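Local coordinates for packaging protein UL32 (Human herpesvirus 8 type M, PDB 6XF9), which forms a pentameric zinc-binding ring required for herpesviral packaging, probably by bringing new capsids to nuclear replication compartments where viral DNA is cleaved and packaged, at residues P68-C82 and A95-F107. Residues are numbered along the deposited sequence; the frame is centred on the assembly and turned at random.
Sequences PMGFFEDYACLCFFC and AAADLCEIMHLHF
P68 lies against the C-terminal end of helix 89-106, its CB at the edge of the H106 imidazole and its CG 3.9 Å from H106 O. The carbonyl carbon of G70, the N-cap residue, lies 3.4 Å from H106 CE1. F71 then starts the helix with its CA over one face of the imidazole. Its CG stands anti to the backbone N (chi1 169°), which places the phenyl ring against I102 and F107. F71 CE1 meets I102 CG2 at 3.5 Å. F107 points its edge at the phenyl face: F107 CE1 lies over the middle of the F71 ring, 3.8 Å above its plane, and the two ring planes are 82° apart. F71 in turn directs its own edge at the face of H106, giving a cluster of three aromatic rings. One turn on, D74 OD2 takes a weak hydrogen bond from H106 NE2, 2.6 Å long but bent to 127° at the hydrogen, the carboxylate plane turned well away from that of the ring. D74 OD1 is engaged by R398 in a salt bridge, so the carboxylate joins H106 to helix 391-402. I102 is a knob among F71, D74, Y75 and L78; its CD1 reaches D74 O at 3.5 Å. Y75 adds backbone to this hole, and its hydroxyl is hydrogen-bonded to NE2 of H130, a zinc ligand. L78 is the reciprocal knob, set among A95, D98, L99 and I102, with CD1 3.9 Å from D98 CB. At the far end, C82 SG touches A95 CB. With antiparallel axes 10.3 Å apart, the segments form a helical hairpin with local knobs-into-holes packing, beside the zinc site of C52, C55, H130 and C136.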
ATOM      1  N   PRO D  68     -30.477   1.394 -54.773  1.00110.86           N
ATOM      2  CA  PRO D  68     -29.919   2.508 -55.546  1.00110.52           C
ATOM      3  C   PRO D  68     -28.468   2.256 -55.938  1.00109.62           C
ATOM      4  O   PRO D  68     -27.997   1.122 -55.858  1.00109.96           O
ATOM      5  CB  PRO D  68     -30.005   3.682 -54.569  1.00107.36           C
ATOM      6  CG  PRO D  68     -31.156   3.344 -53.684  1.00107.48           C
ATOM      7  CD  PRO D  68     -31.127   1.848 -53.532  1.00108.61           C
ATOM      8  N   MET D  69     -27.772   3.309 -56.357  1.00161.56           N
ATOM      9  CA  MET D  69     -26.376   3.192 -56.759  1.00160.85           C
ATOM     10  C   MET D  69     -25.530   4.353 -56.270  1.00157.89           C
ATOM     11  O   MET D  69     -24.311   4.360 -56.438  1.00157.01           O
ATOM     12  CB  MET D  69     -26.269   3.072 -58.282  1.00164.25           C
ATOM     13  CG  MET D  69     -27.035   1.897 -58.868  1.00167.67           C
ATOM     14  SD  MET D  69     -26.482   0.310 -58.216  1.00167.04           S
ATOM     15  CE  MET D  69     -24.768   0.307 -58.738  1.00166.43           C
ATOM     16  N   GLY D  70     -26.182   5.337 -55.665  1.00 80.00           N
ATOM     17  CA  GLY D  70     -25.484   6.502 -55.214  1.00 77.70           C
ATOM     18  C   GLY D  70     -25.743   6.752 -53.770  1.00 74.99           C
ATOM     19  O   GLY D  70     -25.300   7.742 -53.284  1.00 73.01           O
ATOM     20  N   PHE D  71     -26.565   5.931 -53.138  1.00 74.99           N
ATOM     21  CA  PHE D  71     -26.814   6.036 -51.740  1.00 72.62           C
ATOM     22  C   PHE D  71     -25.557   5.690 -51.045  1.00 70.48           C
ATOM     23  O   PHE D  71     -25.172   6.330 -50.121  1.00 68.34           O
ATOM     24  CB  PHE D  71     -27.816   5.020 -51.304  1.00 73.78           C
ATOM     25  CG  PHE D  71     -27.943   4.886 -49.822  1.00 71.55           C
ATOM     26  CD1 PHE D  71     -28.477   5.886 -49.075  1.00 70.45           C
ATOM     27  CD2 PHE D  71     -27.556   3.750 -49.198  1.00 70.97           C
ATOM     28  CE1 PHE D  71     -28.615   5.754 -47.729  1.00 68.97           C
ATOM     29  CE2 PHE D  71     -27.692   3.606 -47.855  1.00 69.31           C
ATOM     30  CZ  PHE D  71     -28.222   4.607 -47.122  1.00 68.59           C
ATOM     31  N   PHE D  72     -24.880   4.679 -51.524  1.00 73.30           N
ATOM     32  CA  PHE D  72     -23.686   4.307 -50.785  1.00 71.28           C
ATOM     33  C   PHE D  72     -22.621   5.384 -50.890  1.00 69.94           C
ATOM     34  O   PHE D  72     -21.778   5.505 -49.997  1.00 68.61           O
ATOM     35  CB  PHE D  72     -23.125   3.015 -51.349  1.00 72.72           C
ATOM     36  CG  PHE D  72     -24.017   1.833 -51.172  1.00 74.35           C
ATOM     37  CD1 PHE D  72     -24.081   1.170 -49.959  1.00 73.20           C
ATOM     38  CD2 PHE D  72     -24.805   1.380 -52.230  1.00 77.51           C
ATOM     39  CE1 PHE D  72     -24.893   0.058 -49.802  1.00 74.88           C
ATOM     40  CE2 PHE D  72     -25.636   0.266 -52.081  1.00 79.22           C
ATOM     41  CZ  PHE D  72     -25.680  -0.396 -50.861  1.00 77.72           C
ATOM     42  N   GLU D  73     -22.629   6.156 -51.977  1.00 75.59           N
ATOM     43  CA  GLU D  73     -21.666   7.237 -52.130  1.00 74.41           C
ATOM     44  C   GLU D  73     -22.098   8.501 -51.411  1.00 72.92           C
ATOM     45  O   GLU D  73     -21.241   9.285 -50.995  1.00 71.84           O
ATOM     46  CB  GLU D  73     -21.434   7.566 -53.600  1.00 76.76           C
ATOM     47  CG  GLU D  73     -20.743   6.496 -54.402  1.00 78.50           C
ATOM     48  CD  GLU D  73     -20.649   6.879 -55.874  1.00 81.41           C
ATOM     49  OE1 GLU D  73     -19.698   6.401 -56.547  1.00 82.55           O
ATOM     50  OE2 GLU D  73     -21.483   7.707 -56.336  1.00 82.49           O
ATOM     51  N   ASP D  74     -23.399   8.745 -51.268  1.00 66.21           N
ATOM     52  CA  ASP D  74     -23.770   9.947 -50.528  1.00 65.14           C
ATOM     53  C   ASP D  74     -23.612   9.730 -49.034  1.00 63.81           C
ATOM     54  O   ASP D  74     -23.193  10.641 -48.311  1.00 63.03           O
ATOM     55  CB  ASP D  74     -25.203  10.386 -50.856  1.00 66.60           C
ATOM     56  CG  ASP D  74     -25.360  10.867 -52.289  1.00 68.97           C
ATOM     57  OD1 ASP D  74     -24.545  11.711 -52.751  1.00 68.67           O
ATOM     58  OD2 ASP D  74     -26.337  10.422 -52.934  1.00 71.36           O
ATOM     59  N   TYR D  75     -23.956   8.535 -48.555  1.00 50.14           N
ATOM     60  CA  TYR D  75     -23.717   8.219 -47.154  1.00 49.37           C
ATOM     61  C   TYR D  75     -22.224   8.252 -46.853  1.00 48.69           C
ATOM     62  O   TYR D  75     -21.809   8.756 -45.805  1.00 48.00           O
ATOM     63  CB  TYR D  75     -24.341   6.868 -46.804  1.00 49.89           C
ATOM     64  CG  TYR D  75     -23.977   6.324 -45.444  1.00 49.38           C
ATOM     65  CD1 TYR D  75     -24.345   6.981 -44.267  1.00 48.87           C
ATOM     66  CD2 TYR D  75     -23.293   5.129 -45.332  1.00 49.60           C
ATOM     67  CE1 TYR D  75     -23.994   6.455 -43.010  1.00 48.37           C
ATOM     68  CE2 TYR D  75     -22.949   4.602 -44.102  1.00 49.30           C
ATOM     69  CZ  TYR D  75     -23.291   5.255 -42.942  1.00 48.65           C
ATOM     70  OH  TYR D  75     -22.918   4.669 -41.728  1.00 48.57           O
ATOM     71  N   ALA D  76     -21.401   7.734 -47.768  1.00 55.47           N
ATOM     72  CA  ALA D  76     -19.957   7.757 -47.560  1.00 54.88           C
ATOM     73  C   ALA D  76     -19.389   9.170 -47.562  1.00 54.63           C
ATOM     74  O   ALA D  76     -18.320   9.393 -46.985  1.00 54.49           O
ATOM     75  CB  ALA D  76     -19.248   6.910 -48.608  1.00 55.96           C
ATOM     76  N   CYS D  77     -20.037  10.131 -48.229  1.00 62.72           N
ATOM     77  CA  CYS D  77     -19.564  11.513 -48.123  1.00 62.23           C
ATOM     78  C   CYS D  77     -19.849  12.087 -46.753  1.00 61.51           C
ATOM     79  O   CYS D  77     -18.998  12.763 -46.164  1.00 61.23           O
ATOM     80  CB  CYS D  77     -20.206  12.400 -49.175  1.00 62.76           C
ATOM     81  SG  CYS D  77     -19.416  12.249 -50.712  1.00 63.94           S
ATOM     82  N   LEU D  78     -21.067  11.865 -46.253  1.00 50.36           N
ATOM     83  CA  LEU D  78     -21.408  12.272 -44.895  1.00 49.90           C
ATOM     84  C   LEU D  78     -20.408  11.707 -43.900  1.00 49.38           C
ATOM     85  O   LEU D  78     -19.870  12.435 -43.056  1.00 49.11           O
ATOM     86  CB  LEU D  78     -22.809  11.790 -44.554  1.00 50.33           C
ATOM     87  CG  LEU D  78     -23.226  12.098 -43.131  1.00 50.08           C
ATOM     88  CD1 LEU D  78     -23.043  13.564 -42.832  1.00 50.29           C
ATOM     89  CD2 LEU D  78     -24.643  11.622 -42.883  1.00 50.82           C
ATOM     90  N   CYS D  79     -20.117  10.407 -44.008  1.00 54.67           N
ATOM     91  CA  CYS D  79     -19.128   9.802 -43.128  1.00 54.29           C
ATOM     92  C   CYS D  79     -17.773  10.506 -43.234  1.00 54.35           C
ATOM     93  O   CYS D  79     -17.173  10.862 -42.219  1.00 54.23           O
ATOM     94  CB  CYS D  79     -19.014   8.313 -43.431  1.00 54.80           C
ATOM     95  SG  CYS D  79     -20.522   7.431 -42.994  1.00 55.32           S
ATOM     96  N   PHE D  80     -17.290  10.760 -44.445  1.00 47.65           N
ATOM     97  CA  PHE D  80     -15.989  11.418 -44.576  1.00 47.80           C
ATOM     98  C   PHE D  80     -15.987  12.769 -43.872  1.00 47.37           C
ATOM     99  O   PHE D  80     -14.998  13.143 -43.236  1.00 47.54           O
ATOM    100  CB  PHE D  80     -15.633  11.583 -46.051  1.00 48.36           C
ATOM    101  CG  PHE D  80     -14.263  12.132 -46.296  1.00 48.62           C
ATOM    102  CD1 PHE D  80     -13.158  11.306 -46.282  1.00 49.48           C
ATOM    103  CD2 PHE D  80     -14.087  13.461 -46.571  1.00 48.57           C
ATOM    104  CE1 PHE D  80     -11.887  11.812 -46.520  1.00 50.06           C
ATOM    105  CE2 PHE D  80     -12.821  13.978 -46.817  1.00 49.18           C
ATOM    106  CZ  PHE D  80     -11.720  13.155 -46.791  1.00 49.76           C
ATOM    107  N   PHE D  81     -17.081  13.519 -43.986  1.00 44.31           N
ATOM    108  CA  PHE D  81     -17.148  14.832 -43.358  1.00 44.30           C
ATOM    109  C   PHE D  81     -17.109  14.716 -41.847  1.00 43.94           C
ATOM    110  O   PHE D  81     -16.404  15.475 -41.173  1.00 44.17           O
ATOM    111  CB  PHE D  81     -18.422  15.556 -43.804  1.00 44.69           C
ATOM    112  CG  PHE D  81     -18.243  16.394 -45.041  1.00 45.24           C
ATOM    113  CD1 PHE D  81     -17.754  15.835 -46.210  1.00 45.26           C
ATOM    114  CD2 PHE D  81     -18.627  17.729 -45.047  1.00 45.85           C
ATOM    115  CE1 PHE D  81     -17.589  16.599 -47.347  1.00 45.78           C
ATOM    116  CE2 PHE D  81     -18.470  18.495 -46.193  1.00 46.40           C
ATOM    117  CZ  PHE D  81     -17.951  17.920 -47.343  1.00 46.30           C
ATOM    118  N   CYS D  82     -17.856  13.764 -41.297  1.00 51.21           N
ATOM    119  CA  CYS D  82     -17.869  13.579 -39.851  1.00 50.73           C
ATOM    120  C   CYS D  82     -16.477  13.242 -39.337  1.00 50.74           C
ATOM    121  O   CYS D  82     -16.031  13.786 -38.324  1.00 50.92           O
ATOM    122  CB  CYS D  82     -18.850  12.468 -39.500  1.00 50.60           C
ATOM    123  SG  CYS D  82     -20.574  12.905 -39.769  1.00 51.20           S
ATOM    124  N   ALA D  95     -24.948  16.482 -39.257  1.00 53.79           N
ATOM    125  CA  ALA D  95     -25.137  15.076 -39.594  1.00 52.70           C
ATOM    126  C   ALA D  95     -26.615  14.695 -39.564  1.00 54.32           C
ATOM    127  O   ALA D  95     -27.048  13.838 -40.338  1.00 54.15           O
ATOM    128  CB  ALA D  95     -24.329  14.195 -38.643  1.00 51.40           C
ATOM    129  N   ALA D  96     -27.408  15.301 -38.673  1.00 56.18           N
ATOM    130  CA  ALA D  96     -28.843  15.037 -38.687  1.00 58.06           C
ATOM    131  C   ALA D  96     -29.462  15.509 -39.991  1.00 58.80           C
ATOM    132  O   ALA D  96     -30.111  14.733 -40.701  1.00 58.93           O
ATOM    133  CB  ALA D  96     -29.528  15.737 -37.517  1.00 60.51           C
ATOM    134  N   ALA D  97     -29.224  16.778 -40.341  1.00 59.43           N
ATOM    135  CA  ALA D  97     -29.779  17.346 -41.565  1.00 59.97           C
ATOM    136  C   ALA D  97     -29.359  16.540 -42.786  1.00 58.41           C
ATOM    137  O   ALA D  97     -30.201  16.134 -43.595  1.00 59.11           O
ATOM    138  CB  ALA D  97     -29.340  18.805 -41.707  1.00 60.47           C
ATOM    139  N   ASP D  98     -28.064  16.251 -42.911  1.00 71.88           N
ATOM    140  CA  ASP D  98     -27.594  15.549 -44.095  1.00 70.58           C
ATOM    141  C   ASP D  98     -28.079  14.105 -44.121  1.00 70.56           C
ATOM    142  O   ASP D  98     -28.119  13.498 -45.197  1.00 70.56           O
ATOM    143  CB  ASP D  98     -26.066  15.593 -44.189  1.00 69.12           C
ATOM    144  CG  ASP D  98     -25.494  17.024 -44.131  1.00 69.56           C
ATOM    145  OD1 ASP D  98     -26.218  18.015 -44.424  1.00 70.82           O
ATOM    146  OD2 ASP D  98     -24.276  17.150 -43.840  1.00 68.60           O
ATOM    147  N   LEU D  99     -28.424  13.531 -42.964  1.00 63.47           N
ATOM    148  CA  LEU D  99     -29.026  12.199 -42.958  1.00 63.62           C
ATOM    149  C   LEU D  99     -30.477  12.248 -43.432  1.00 65.42           C
ATOM    150  O   LEU D  99     -30.936  11.328 -44.113  1.00 65.74           O
ATOM    151  CB  LEU D  99     -28.922  11.566 -41.568  1.00 63.31           C
ATOM    152  CG  LEU D  99     -29.367  10.102 -41.557  1.00 63.55           C
ATOM    153  CD1 LEU D  99     -28.374   9.274 -42.299  1.00 62.17           C
ATOM    154  CD2 LEU D  99     -29.535   9.570 -40.153  1.00 63.86           C
ATOM    155  N   CYS D 100     -31.234  13.278 -43.039  1.00 80.76           N
ATOM    156  CA  CYS D 100     -32.523  13.534 -43.678  1.00 82.56           C
ATOM    157  C   CYS D 100     -32.396  13.588 -45.194  1.00 82.16           C
ATOM    158  O   CYS D 100     -33.047  12.832 -45.925  1.00 82.81           O
ATOM    159  CB  CYS D 100     -33.121  14.850 -43.194  1.00 84.18           C
ATOM    160  SG  CYS D 100     -34.211  14.715 -41.835  1.00 86.60           S
ATOM    161  N   GLU D 101     -31.546  14.490 -45.678  1.00 63.35           N
ATOM    162  CA  GLU D 101     -31.430  14.701 -47.108  1.00 63.17           C
ATOM    163  C   GLU D 101     -31.112  13.397 -47.820  1.00 62.70           C
ATOM    164  O   GLU D 101     -31.744  13.066 -48.825  1.00 64.07           O
ATOM    165  CB  GLU D 101     -30.360  15.755 -47.358  1.00 62.29           C
ATOM    166  CG  GLU D 101     -30.054  16.067 -48.787  1.00 62.51           C
ATOM    167  CD  GLU D 101     -31.120  16.869 -49.478  1.00 64.48           C
ATOM    168  OE1 GLU D 101     -32.088  17.319 -48.827  1.00 65.58           O
ATOM    169  OE2 GLU D 101     -30.955  17.080 -50.695  1.00 65.67           O
ATOM    170  N   ILE D 102     -30.180  12.610 -47.278  1.00 55.85           N
ATOM    171  CA  ILE D 102     -29.831  11.344 -47.914  1.00 55.58           C
ATOM    172  C   ILE D 102     -31.043  10.424 -47.961  1.00 57.15           C
ATOM    173  O   ILE D 102     -31.195   9.632 -48.899  1.00 58.49           O
ATOM    174  CB  ILE D 102     -28.637  10.690 -47.196  1.00 53.89           C
ATOM    175  CG1 ILE D 102     -27.360  11.451 -47.514  1.00 52.80           C
ATOM    176  CG2 ILE D 102     -28.470   9.226 -47.604  1.00 53.97           C
ATOM    177  CD1 ILE D 102     -26.243  11.092 -46.596  1.00 51.70           C
ATOM    178  N   MET D 103     -31.941  10.529 -46.974  1.00 74.74           N
ATOM    179  CA  MET D 103     -33.104   9.644 -46.924  1.00 76.39           C
ATOM    180  C   MET D 103     -34.199  10.063 -47.901  1.00 78.69           C
ATOM    181  O   MET D 103     -34.875   9.202 -48.478  1.00 80.78           O
ATOM    182  CB  MET D 103     -33.700   9.627 -45.512  1.00 76.70           C
ATOM    183  CG  MET D 103     -32.841   8.990 -44.453  1.00 75.46           C
ATOM    184  SD  MET D 103     -32.841   7.207 -44.607  1.00 76.30           S
ATOM    185  CE  MET D 103     -34.482   6.772 -44.053  1.00 78.09           C
ATOM    186  N   HIS D 104     -34.382  11.370 -48.096  1.00 80.50           N
ATOM    187  CA  HIS D 104     -35.346  11.867 -49.069  1.00 83.07           C
ATOM    188  C   HIS D 104     -34.894  11.649 -50.510  1.00 84.64           C
ATOM    189  O   HIS D 104     -35.739  11.498 -51.401  1.00 87.79           O
ATOM    190  CB  HIS D 104     -35.605  13.334 -48.785  1.00 82.88           C
ATOM    191  CG  HIS D 104     -36.451  13.540 -47.574  1.00 83.40           C
ATOM    192  ND1 HIS D 104     -36.211  14.540 -46.658  1.00 83.04           N
ATOM    193  CD2 HIS D 104     -37.508  12.839 -47.101  1.00 84.95           C
ATOM    194  CE1 HIS D 104     -37.109  14.469 -45.689  1.00 84.36           C
ATOM    195  NE2 HIS D 104     -37.905  13.442 -45.932  1.00 85.48           N
ATOM    196  N   LEU D 105     -33.580  11.649 -50.764  1.00 63.93           N
ATOM    197  CA  LEU D 105     -33.083  11.395 -52.115  1.00 65.14           C
ATOM    198  C   LEU D 105     -33.244   9.937 -52.506  1.00 66.61           C
ATOM    199  O   LEU D 105     -33.642   9.631 -53.638  1.00 69.66           O
ATOM    200  CB  LEU D 105     -31.615  11.792 -52.242  1.00 62.93           C
ATOM    201  CG  LEU D 105     -31.134  13.199 -52.547  1.00 62.39           C
ATOM    202  CD1 LEU D 105     -31.813  14.230 -51.708  1.00 62.15           C
ATOM    203  CD2 LEU D 105     -29.659  13.208 -52.268  1.00 60.13           C
ATOM    204  N   HIS D 106     -32.899   9.019 -51.602  1.00 83.97           N
ATOM    205  CA  HIS D 106     -32.739   7.625 -51.981  1.00 85.11           C
ATOM    206  C   HIS D 106     -33.770   6.671 -51.397  1.00 86.23           C
ATOM    207  O   HIS D 106     -33.821   5.516 -51.835  1.00 87.98           O
ATOM    208  CB  HIS D 106     -31.337   7.139 -51.596  1.00 82.50           C
ATOM    209  CG  HIS D 106     -30.239   7.967 -52.177  1.00 81.54           C
ATOM    210  ND1 HIS D 106     -29.510   7.569 -53.275  1.00 82.86           N
ATOM    211  CD2 HIS D 106     -29.739   9.171 -51.808  1.00 79.81           C
ATOM    212  CE1 HIS D 106     -28.603   8.490 -53.554  1.00 81.84           C
ATOM    213  NE2 HIS D 106     -28.720   9.474 -52.679  1.00 79.89           N
ATOM    214  N   PHE D 107     -34.510   7.128 -50.390  1.00 84.55           N
ATOM    215  CA  PHE D 107     -35.578   6.348 -49.778  1.00 85.84           C
ATOM    216  C   PHE D 107     -36.767   7.254 -49.454  1.00 87.06           C
ATOM    217  O   PHE D 107     -37.064   7.482 -48.283  1.00 85.69           O
ATOM    218  CB  PHE D 107     -35.081   5.652 -48.510  1.00 83.35           C
ATOM    219  CG  PHE D 107     -34.084   4.560 -48.769  1.00 82.69           C
ATOM    220  CD1 PHE D 107     -32.729   4.839 -48.826  1.00 80.42           C
ATOM    221  CD2 PHE D 107     -34.502   3.251 -48.953  1.00 84.71           C
ATOM    222  CE1 PHE D 107     -31.808   3.836 -49.064  1.00 80.20           C
ATOM    223  CE2 PHE D 107     -33.587   2.244 -49.190  1.00 84.32           C
ATOM    224  CZ  PHE D 107     -32.238   2.536 -49.246  1.00 82.03           C
TER